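Local atomic coordinates of 378aa long hypothetical citrate synthase (Sulfolobus tokodaii, PDB entry 1VGM), a protein that belongs to the citrate synthase family, a largely helical fold that here assembles as a dimer. Residues R32-N37 with Y54-N59; D92-M97 with F331-A336; T274-F279 with S317-Y322. All coordinates share one frame; numbering follows the deposited sequence.

Contact 1: residues R32-N37 with Y54-N59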
loop_
_atom_site.group_PDB
_atom_site.type_symbol
_atom_site.label_atom_id
_atom_site.label_comp_id
_atom_site.label_asym_id
_atom_site.label_seq_id
_atom_site.Cartn_x
_atom_site.Cartn_y
_atom_site.Cartn_z
ATOM N N ARG A 32 -17.047 19.787 -0.448
ATOM C CA ARG A 32 -18.202 19.911 0.431
ATOM C C ARG A 32 -19.069 21.105 0.042
ATOM O O ARG A 32 -19.538 21.856 0.899
ATOM C CB ARG A 32 -17.734 20.038 1.884
ATOM C CG ARG A 32 -17.329 18.705 2.526
ATOM C CD ARG A 32 -18.357 18.257 3.560
ATOM N NE ARG A 32 -18.255 16.836 3.892
ATOM C CZ ARG A 32 -17.312 16.307 4.669
ATOM N NH1 ARG A 32 -17.335 15.011 4.951
ATOM N NH2 ARG A 32 -16.344 17.067 5.161
ATOM N N GLY A 33 -19.268 21.279 -1.261
ATOM C CA GLY A 33 -20.264 22.220 -1.733
ATOM C C GLY A 33 -19.719 23.590 -2.086
ATOM O O GLY A 33 -20.403 24.382 -2.732
ATOM N N TYR A 34 -18.490 23.878 -1.666
ATOM C CA TYR A 34 -17.890 25.184 -1.929
ATOM C C TYR A 34 -16.982 25.120 -3.158
ATOM O O TYR A 34 -16.137 24.236 -3.257
ATOM C CB TYR A 34 -17.077 25.636 -0.712
ATOM C CG TYR A 34 -17.915 25.882 0.527
ATOM C CD1 TYR A 34 -18.717 27.023 0.636
ATOM C CD2 TYR A 34 -17.896 24.985 1.597
ATOM C CE1 TYR A 34 -19.479 27.263 1.787
ATOM C CE2 TYR A 34 -18.654 25.217 2.749
ATOM C CZ TYR A 34 -19.442 26.354 2.840
ATOM O OH TYR A 34 -20.189 26.575 3.978
ATOM N N ASP A 35 -17.156 26.066 -4.081
ATOM C CA ASP A 35 -16.373 26.097 -5.317
ATOM C C ASP A 35 -14.888 26.229 -5.000
ATOM O O ASP A 35 -14.511 26.936 -4.065
ATOM C CB ASP A 35 -16.808 27.273 -6.196
ATOM C CG ASP A 35 -16.186 27.229 -7.586
ATOM O OD1 ASP A 35 -14.994 27.578 -7.739
ATOM O OD2 ASP A 35 -16.897 26.845 -8.534
ATOM N N ILE A 36 -14.044 25.557 -5.778
ATOM C CA ILE A 36 -12.614 25.555 -5.490
ATOM C C ILE A 36 -12.017 26.962 -5.605
ATOM O O ILE A 36 -11.048 27.291 -4.919
ATOM C CB ILE A 36 -11.842 24.581 -6.436
ATOM C CG1 ILE A 36 -10.345 24.632 -6.127
ATOM C CG2 ILE A 36 -12.078 24.944 -7.882
ATOM C CD1 ILE A 36 -9.888 23.529 -5.228
ATOM N N ASN A 37 -12.609 27.788 -6.462
ATOM C CA ASN A 37 -12.158 29.167 -6.642
ATOM C C ASN A 37 -12.351 29.998 -5.370
ATOM O O ASN A 37 -11.489 30.798 -5.010
ATOM C CB ASN A 37 -12.913 29.825 -7.807
ATOM C CG ASN A 37 -12.467 29.306 -9.171
ATOM O OD1 ASN A 37 -11.490 29.787 -9.738
ATOM N ND2 ASN A 37 -13.188 28.325 -9.699
ATOM N N TYR A 54 -14.195 17.746 9.235
ATOM C CA TYR A 54 -15.301 17.997 10.152
ATOM C C TYR A 54 -16.598 18.347 9.421
ATOM O O TYR A 54 -17.683 18.208 9.979
ATOM C CB TYR A 54 -14.926 19.122 11.130
ATOM C CG TYR A 54 -13.793 18.765 12.074
ATOM C CD1 TYR A 54 -12.469 18.808 11.645
ATOM C CD2 TYR A 54 -14.044 18.363 13.390
ATOM C CE1 TYR A 54 -11.420 18.460 12.494
ATOM C CE2 TYR A 54 -12.993 18.010 14.255
ATOM C CZ TYR A 54 -11.687 18.064 13.796
ATOM O OH TYR A 54 -10.645 17.727 14.638
ATOM N N GLY A 55 -16.492 18.800 8.175
ATOM C CA GLY A 55 -17.679 18.940 7.342
ATOM C C GLY A 55 -18.107 20.370 7.045
ATOM O O GLY A 55 -18.850 20.605 6.090
ATOM N N GLU A 56 -17.647 21.329 7.843
ATOM C CA GLU A 56 -17.958 22.737 7.594
ATOM C C GLU A 56 -16.701 23.598 7.622
ATOM O O GLU A 56 -15.669 23.185 8.146
ATOM C CB GLU A 56 -18.943 23.261 8.643
ATOM C CG GLU A 56 -20.200 22.423 8.804
ATOM C CD GLU A 56 -21.148 22.550 7.630
ATOM O OE1 GLU A 56 -22.162 21.823 7.609
ATOM O OE2 GLU A 56 -20.884 23.374 6.728
ATOM N N LEU A 57 -16.799 24.801 7.064
ATOM C CA LEU A 57 -15.789 25.833 7.279
ATOM C C LEU A 57 -15.748 26.171 8.757
ATOM O O LEU A 57 -16.787 26.261 9.406
ATOM C CB LEU A 57 -16.131 27.085 6.468
ATOM C CG LEU A 57 -16.085 26.837 4.960
ATOM C CD1 LEU A 57 -16.622 28.050 4.218
ATOM C CD2 LEU A 57 -14.644 26.519 4.541
ATOM N N PRO A 58 -14.544 26.347 9.316
ATOM C CA PRO A 58 -14.458 26.563 10.762
ATOM C C PRO A 58 -14.755 28.015 11.126
ATOM O O PRO A 58 -14.490 28.926 10.340
ATOM C CB PRO A 58 -13.022 26.180 11.084
ATOM C CG PRO A 58 -12.276 26.611 9.857
ATOM C CD PRO A 58 -13.211 26.354 8.684
ATOM N N ASN A 59 -15.296 28.233 12.320
ATOM C CA ASN A 59 -15.279 29.567 12.894
ATOM C C ASN A 59 -13.897 29.833 13.455
ATOM O O ASN A 59 -13.014 28.974 13.395
ATOM C CB ASN A 59 -16.331 29.706 14.003
ATOM C CG ASN A 59 -16.097 28.750 15.166
ATOM O OD1 ASN A 59 -14.961 28.512 15.575
ATOM N ND2 ASN A 59 -17.181 28.205 15.709
HETATM O O HOH W 1 -19.579 25.535 6.265
#
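R32 and G55 bring the two backbones together, their CA atoms 7.0 Å apart, where the turn leading into strand 34-35 faces the loop that leaves helix 45-54. The guanidinium of R32 reaches G55 with NH2, which lies 3.2 Å from G55 CA and approaches obliquely. Its chain bends about the CB-CG bond (chi2 -108°), which carries CD past G55 O and the charged end toward the C-terminus of helix 45-54; there NH2 makes weak hydrogen bonds to the carbonyls of L51 and M52. G55 leaves the helix with a positive phi of 110°, a conformation easily reached by glycine, which has no side chain to collide with the carbonyl oxygen of Y54. Strand 34-35 is, within this chain, an outermost strand of a three-stranded antiparallel sheet, and Y34 extends from it to meet L57. The methyl CD1 of L57 sits over one face of the tyrosine ring, 3.8 Å from its centroid, in a CH-pi contact offset toward the rim. A water links the polar ends: it lies 2.6 Å from Y34 OH, donates to E56 OE2 and accepts from L57 N at 3.0 Å. E56 OE2 also forms a salt bridge with R370 of the second subunit, whose NE binds R32 O. Past the strand, D35 is the N-cap of helix 36-42: its OD1 accepts from N37 N at 2.7 Å and from N37 ND2.

Contact 2: residues D92-M97 with F331-A336; sequences DAIGMM and FTSLFA
S333 meets three residues of the helix beginning at A93: A93 itself, I94 and M97. Its OG lies 3.1 Å from A93 CB, a close approach of a hydroxyl to a methyl, while the terminal methyl CE of M97 packs against S333 CB at 3.7 Å. The small S333 and A93 suit this spot, where the backbones are nearest, I94 and S333 having CA atoms 6.3 Å apart. I94 reaches across with its longer branch: CD1 lies 3.9 Å from T332 CG2, the two side chains crossing at about a right angle, and the same methyl touches S333 OG. M97 approaches A336 with its sulfur, SD lying 4.0 Å from A336 CB. Its CG stands opposite the backbone N (chi1 -166°), and a bend at the last torsion turns CE back to S333, so one flexible, unbranched side chain fits against two small residues a helical turn apart.

The second shell sets these groups in place. T332 gives its methyl to I94, but its hydroxyl is engaged with E224 and the backbone N of G221, and also bonds a glycerol probably left from crystallisation. D92 is the N-cap of helix 93-108, its OD1 accepting weak bonds from I94 N and G95 N; the carboxylate thus caps backbone N-H groups of the first turn, from which A93 and I94 project.

This is helix-to-helix packing in the interior of the mainly alpha-helical citrate synthase fold. The short helical segments run at 40° to each other with axes 9.7 Å apart at closest approach. Helix 203-214 packs on both, L211 meeting M97 and L214 meeting T332 and A336, while helix 117-139 lines the side of helix 93-108 through T132 and I135.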
loop_
_atom_site.group_PDB
_atom_site.type_symbol
_atom_site.label_atom_id
_atom_site.label_comp_id
_atom_site.label_asym_id
_atom_site.label_seq_id
_atom_site.Cartn_x
_atom_site.Cartn_y
_atom_site.Cartn_z
ATOM N N ASP A 92 14.175 7.935 -5.297
ATOM C CA ASP A 92 12.896 8.549 -5.600
ATOM C C ASP A 92 12.214 9.066 -4.330
ATOM O O ASP A 92 12.137 8.358 -3.323
ATOM C CB ASP A 92 11.999 7.531 -6.305
ATOM C CG ASP A 92 10.682 8.123 -6.730
ATOM O OD1 ASP A 92 9.863 8.432 -5.847
ATOM O OD2 ASP A 92 10.467 8.290 -7.942
ATOM N N ALA A 93 11.719 10.296 -4.382
ATOM C CA ALA A 93 11.176 10.950 -3.193
ATOM C C ALA A 93 9.974 10.201 -2.609
ATOM O O ALA A 93 9.820 10.113 -1.395
ATOM C CB ALA A 93 10.782 12.381 -3.518
ATOM N N ILE A 94 9.122 9.661 -3.468
ATOM C CA ILE A 94 7.993 8.872 -2.994
ATOM C C ILE A 94 8.410 7.533 -2.383
ATOM O O ILE A 94 7.777 7.058 -1.441
ATOM C CB ILE A 94 7.000 8.594 -4.124
ATOM C CG1 ILE A 94 6.508 9.919 -4.710
ATOM C CG2 ILE A 94 5.828 7.785 -3.590
ATOM C CD1 ILE A 94 5.715 10.781 -3.721
ATOM N N GLY A 95 9.466 6.927 -2.922
ATOM C CA GLY A 95 10.161 5.870 -2.199
ATOM C C GLY A 95 10.534 6.273 -0.782
ATOM O O GLY A 95 10.278 5.552 0.188
ATOM N N MET A 96 11.146 7.441 -0.651
ATOM C CA MET A 96 11.571 7.893 0.659
ATOM C C MET A 96 10.368 8.195 1.552
ATOM O O MET A 96 10.379 7.914 2.752
ATOM C CB MET A 96 12.481 9.112 0.506
ATOM C CG MET A 96 13.845 8.758 -0.110
ATOM S SD MET A 96 14.826 10.179 -0.597
ATOM C CE MET A 96 15.202 10.889 1.007
ATOM N N MET A 97 9.318 8.741 0.958
ATOM C CA MET A 97 8.136 9.098 1.724
ATOM C C MET A 97 7.394 7.862 2.219
ATOM O O MET A 97 6.969 7.815 3.374
ATOM C CB MET A 97 7.198 9.965 0.884
ATOM C CG MET A 97 6.126 10.661 1.705
ATOM S SD MET A 97 5.137 11.813 0.737
ATOM C CE MET A 97 6.398 12.804 -0.007
ATOM N N PHE A 331 8.100 17.377 -7.500
ATOM C CA PHE A 331 6.765 17.788 -7.913
ATOM C C PHE A 331 5.688 16.820 -7.412
ATOM O O PHE A 331 4.694 17.245 -6.826
ATOM C CB PHE A 331 6.695 17.924 -9.437
ATOM C CG PHE A 331 7.381 19.156 -9.972
ATOM C CD1 PHE A 331 8.122 19.976 -9.133
ATOM C CD2 PHE A 331 7.328 19.465 -11.328
ATOM C CE1 PHE A 331 8.795 21.090 -9.631
ATOM C CE2 PHE A 331 8.000 20.577 -11.833
ATOM C CZ PHE A 331 8.741 21.389 -10.978
ATOM N N THR A 332 5.889 15.523 -7.616
ATOM C CA THR A 332 4.893 14.550 -7.176
ATOM C C THR A 332 4.757 14.453 -5.659
ATOM O O THR A 332 3.673 14.167 -5.146
ATOM C CB THR A 332 5.188 13.151 -7.758
ATOM O OG1 THR A 332 4.942 13.179 -9.172
ATOM C CG2 THR A 332 4.284 12.091 -7.118
ATOM N N SER A 333 5.846 14.700 -4.939
ATOM C CA SER A 333 5.789 14.738 -3.478
ATOM C C SER A 333 4.892 15.880 -3.000
ATOM O O SER A 333 4.193 15.760 -1.993
ATOM C CB SER A 333 7.191 14.923 -2.889
ATOM O OG SER A 333 8.023 13.821 -3.196
ATOM N N LEU A 334 4.931 16.991 -3.719
ATOM C CA LEU A 334 4.108 18.137 -3.374
ATOM C C LEU A 334 2.645 17.828 -3.656
ATOM O O LEU A 334 1.759 18.307 -2.948
ATOM C CB LEU A 334 4.541 19.364 -4.172
ATOM C CG LEU A 334 5.920 19.924 -3.819
ATOM C CD1 LEU A 334 6.287 20.987 -4.836
ATOM C CD2 LEU A 334 5.912 20.525 -2.408
ATOM N N PHE A 335 2.393 17.019 -4.683
ATOM C CA PHE A 335 1.050 16.481 -4.905
ATOM C C PHE A 335 0.636 15.605 -3.725
ATOM O O PHE A 335 -0.493 15.675 -3.266
ATOM C CB PHE A 335 1.006 15.653 -6.193
ATOM C CG PHE A 335 -0.259 14.851 -6.354
ATOM C CD1 PHE A 335 -1.365 15.398 -7.007
ATOM C CD2 PHE A 335 -0.348 13.551 -5.849
ATOM C CE1 PHE A 335 -2.554 14.675 -7.146
ATOM C CE2 PHE A 335 -1.535 12.810 -5.980
ATOM C CZ PHE A 335 -2.640 13.373 -6.636
ATOM N N ALA A 336 1.553 14.772 -3.245
ATOM C CA ALA A 336 1.248 13.871 -2.138
ATOM C C ALA A 336 0.977 14.681 -0.875
ATOM O O ALA A 336 0.084 14.356 -0.083
ATOM C CB ALA A 336 2.410 12.922 -1.908
#

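Contact 3: residues T274-F279 with S317-Y322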
loop_
_atom_site.group_PDB
_atom_site.type_symbol
_atom_site.label_atom_id
_atom_site.label_comp_id
_atom_site.label_asym_id
_atom_site.label_seq_id
_atom_site.Cartn_x
_atom_site.Cartn_y
_atom_site.Cartn_z
ATOM N N THR A 274 -2.925 31.308 -13.199
ATOM C CA THR A 274 -2.909 32.653 -12.636
ATOM C C THR A 274 -1.800 32.794 -11.591
ATOM O O THR A 274 -1.149 33.832 -11.500
ATOM C CB THR A 274 -4.273 33.005 -11.984
ATOM O OG1 THR A 274 -4.494 32.172 -10.840
ATOM C CG2 THR A 274 -5.391 32.766 -12.950
ATOM N N LEU A 275 -1.579 31.745 -10.805
ATOM C CA LEU A 275 -0.408 31.704 -9.936
ATOM C C LEU A 275 0.886 31.826 -10.727
ATOM O O LEU A 275 1.725 32.672 -10.434
ATOM C CB LEU A 275 -0.395 30.406 -9.133
ATOM C CG LEU A 275 -1.520 30.261 -8.116
ATOM C CD1 LEU A 275 -1.445 28.883 -7.485
ATOM C CD2 LEU A 275 -1.417 31.380 -7.065
ATOM N N ALA A 276 1.053 30.972 -11.730
ATOM C CA ALA A 276 2.230 31.039 -12.590
ATOM C C ALA A 276 2.382 32.443 -13.158
ATOM O O ALA A 276 3.454 33.036 -13.090
ATOM C CB ALA A 276 2.110 30.023 -13.722
ATOM N N LYS A 277 1.300 32.973 -13.715
ATOM C CA LYS A 277 1.316 34.302 -14.306
ATOM C C LYS A 277 1.911 35.343 -13.366
ATOM O O LYS A 277 2.672 36.206 -13.791
ATOM C CB LYS A 277 -0.099 34.724 -14.700
ATOM C CG LYS A 277 -0.157 36.028 -15.499
ATOM C CD LYS A 277 -1.542 36.256 -16.102
ATOM C CE LYS A 277 -1.830 37.736 -16.322
ATOM N NZ LYS A 277 -3.111 37.935 -17.062
ATOM N N SER A 278 1.563 35.268 -12.091
ATOM C CA SER A 278 1.963 36.309 -11.157
ATOM C C SER A 278 3.451 36.216 -10.879
ATOM O O SER A 278 4.145 37.230 -10.799
ATOM C CB SER A 278 1.194 36.178 -9.847
ATOM O OG SER A 278 1.866 36.867 -8.810
ATOM N N PHE A 279 3.933 34.991 -10.726
ATOM C CA PHE A 279 5.342 34.762 -10.478
ATOM C C PHE A 279 6.135 35.229 -11.687
ATOM O O PHE A 279 7.225 35.782 -11.546
ATOM C CB PHE A 279 5.597 33.276 -10.234
ATOM C CG PHE A 279 5.338 32.837 -8.821
ATOM C CD1 PHE A 279 4.425 31.822 -8.554
ATOM C CD2 PHE A 279 6.025 33.417 -7.756
ATOM C CE1 PHE A 279 4.193 31.392 -7.244
ATOM C CE2 PHE A 279 5.802 32.995 -6.447
ATOM C CZ PHE A 279 4.884 31.977 -6.191
ATOM N N SER A 317 1.060 23.344 -13.010
ATOM C CA SER A 317 1.356 23.179 -11.586
ATOM C C SER A 317 2.865 23.204 -11.345
ATOM O O SER A 317 3.350 23.831 -10.394
ATOM C CB SER A 317 0.760 21.863 -11.059
ATOM O OG SER A 317 1.243 20.737 -11.776
ATOM N N GLY A 318 3.605 22.531 -12.219
ATOM C CA GLY A 318 5.043 22.435 -12.052
ATOM C C GLY A 318 5.765 23.763 -12.186
ATOM O O GLY A 318 6.773 23.981 -11.524
ATOM N N ILE A 319 5.258 24.647 -13.042
ATOM C CA ILE A 319 5.812 25.988 -13.164
ATOM C C ILE A 319 5.613 26.740 -11.845
ATOM O O ILE A 319 6.473 27.517 -11.430
ATOM C CB ILE A 319 5.130 26.778 -14.315
ATOM C CG1 ILE A 319 5.524 26.184 -15.674
ATOM C CG2 ILE A 319 5.530 28.250 -14.258
ATOM C CD1 ILE A 319 4.799 26.818 -16.856
ATOM N N VAL A 320 4.484 26.502 -11.182
ATOM C CA VAL A 320 4.271 27.048 -9.842
ATOM C C VAL A 320 5.274 26.492 -8.831
ATOM O O VAL A 320 5.901 27.252 -8.095
ATOM C CB VAL A 320 2.844 26.750 -9.329
ATOM C CG1 VAL A 320 2.684 27.289 -7.905
ATOM C CG2 VAL A 320 1.805 27.380 -10.259
ATOM N N PHE A 321 5.424 25.167 -8.800
ATOM C CA PHE A 321 6.366 24.513 -7.888
ATOM C C PHE A 321 7.797 24.953 -8.175
ATOM O O PHE A 321 8.587 25.164 -7.254
ATOM C CB PHE A 321 6.286 22.987 -8.023
ATOM C CG PHE A 321 4.937 22.404 -7.698
ATOM C CD1 PHE A 321 4.565 21.155 -8.201
ATOM C CD2 PHE A 321 4.039 23.090 -6.893
ATOM C CE1 PHE A 321 3.318 20.601 -7.899
ATOM C CE2 PHE A 321 2.792 22.543 -6.587
ATOM C CZ PHE A 321 2.430 21.301 -7.092
ATOM N N TYR A 322 8.125 25.078 -9.457
ATOM C CA TYR A 322 9.402 25.648 -9.890
ATOM C C TYR A 322 9.597 27.062 -9.346
ATOM O O TYR A 322 10.653 27.378 -8.804
ATOM C CB TYR A 322 9.465 25.672 -11.421
ATOM C CG TYR A 322 10.694 26.342 -11.985
ATOM C CD1 TYR A 322 11.926 25.684 -12.007
ATOM C CD2 TYR A 322 10.627 27.633 -12.500
ATOM C CE1 TYR A 322 13.062 26.302 -12.530
ATOM C CE2 TYR A 322 11.751 28.257 -13.022
ATOM C CZ TYR A 322 12.963 27.588 -13.035
ATOM O OH TYR A 322 14.066 28.218 -13.559
#
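V320 presents itself to helix 267-280 from helix 314-323, and its branches divide the work. CB carries two methyls: CG1 stands opposite the backbone N (chi1 178°) and CG2 beside it. CG2 meets L275 CB at 3.9 Å and also touches the backbone of A276, its N lying 4.0 Å away. CG1 turns instead to the aromatic ring of F279, 4.4 Å from CE1, which it meets obliquely. Beta-branching suits the site, because two methyls on one carbon can reach residues a full helical turn apart, L275 and F279, with A276 between them.

A276 is the residue at which the backbones come nearest: its CA and that of V320 are 5.3 Å apart, and the small alanine methyl leaves room for V320 CG2 to reach the backbone. That methyl also meets I319 CG2 at 3.9 Å. The segment axes approach to 8.7 Å and cross at 39°, running in broadly the same direction.

Both helices of this all-helical packing are covered by others. Helix 168-180 contributes A173, A176 and S177 beside F279, L275 and V320, and helix 284-304 places Y290 on A276 and A293 on I319.

No hydrogen bond or charge pair crosses between the segments, so this contact probably rests on van der Waals packing and the burial of apolar surface.

Contacts 2 and 3 are buried helix-to-helix packings, whereas contact 1 is only partly buried and joins a short strand and its flanking turn to a loop. The difference shows in their chemistry: contact 1 combines a CH-pi contact with a bridging water and a glutamate that also pairs with the second subunit, contact 3 is wholly apolar in its side-chain contacts, and contact 2 mixes methyls with a serine hydroxyl and a thioether. Contacts 2 and 3 also touch directly, through consecutive helices 314-323 and 331-353, where F331 and L334 pack on F321 and F331 meets G318 O. Contact 1 stands apart, its centre 27 Å from that of contact 2 and 25 Å from that of contact 3.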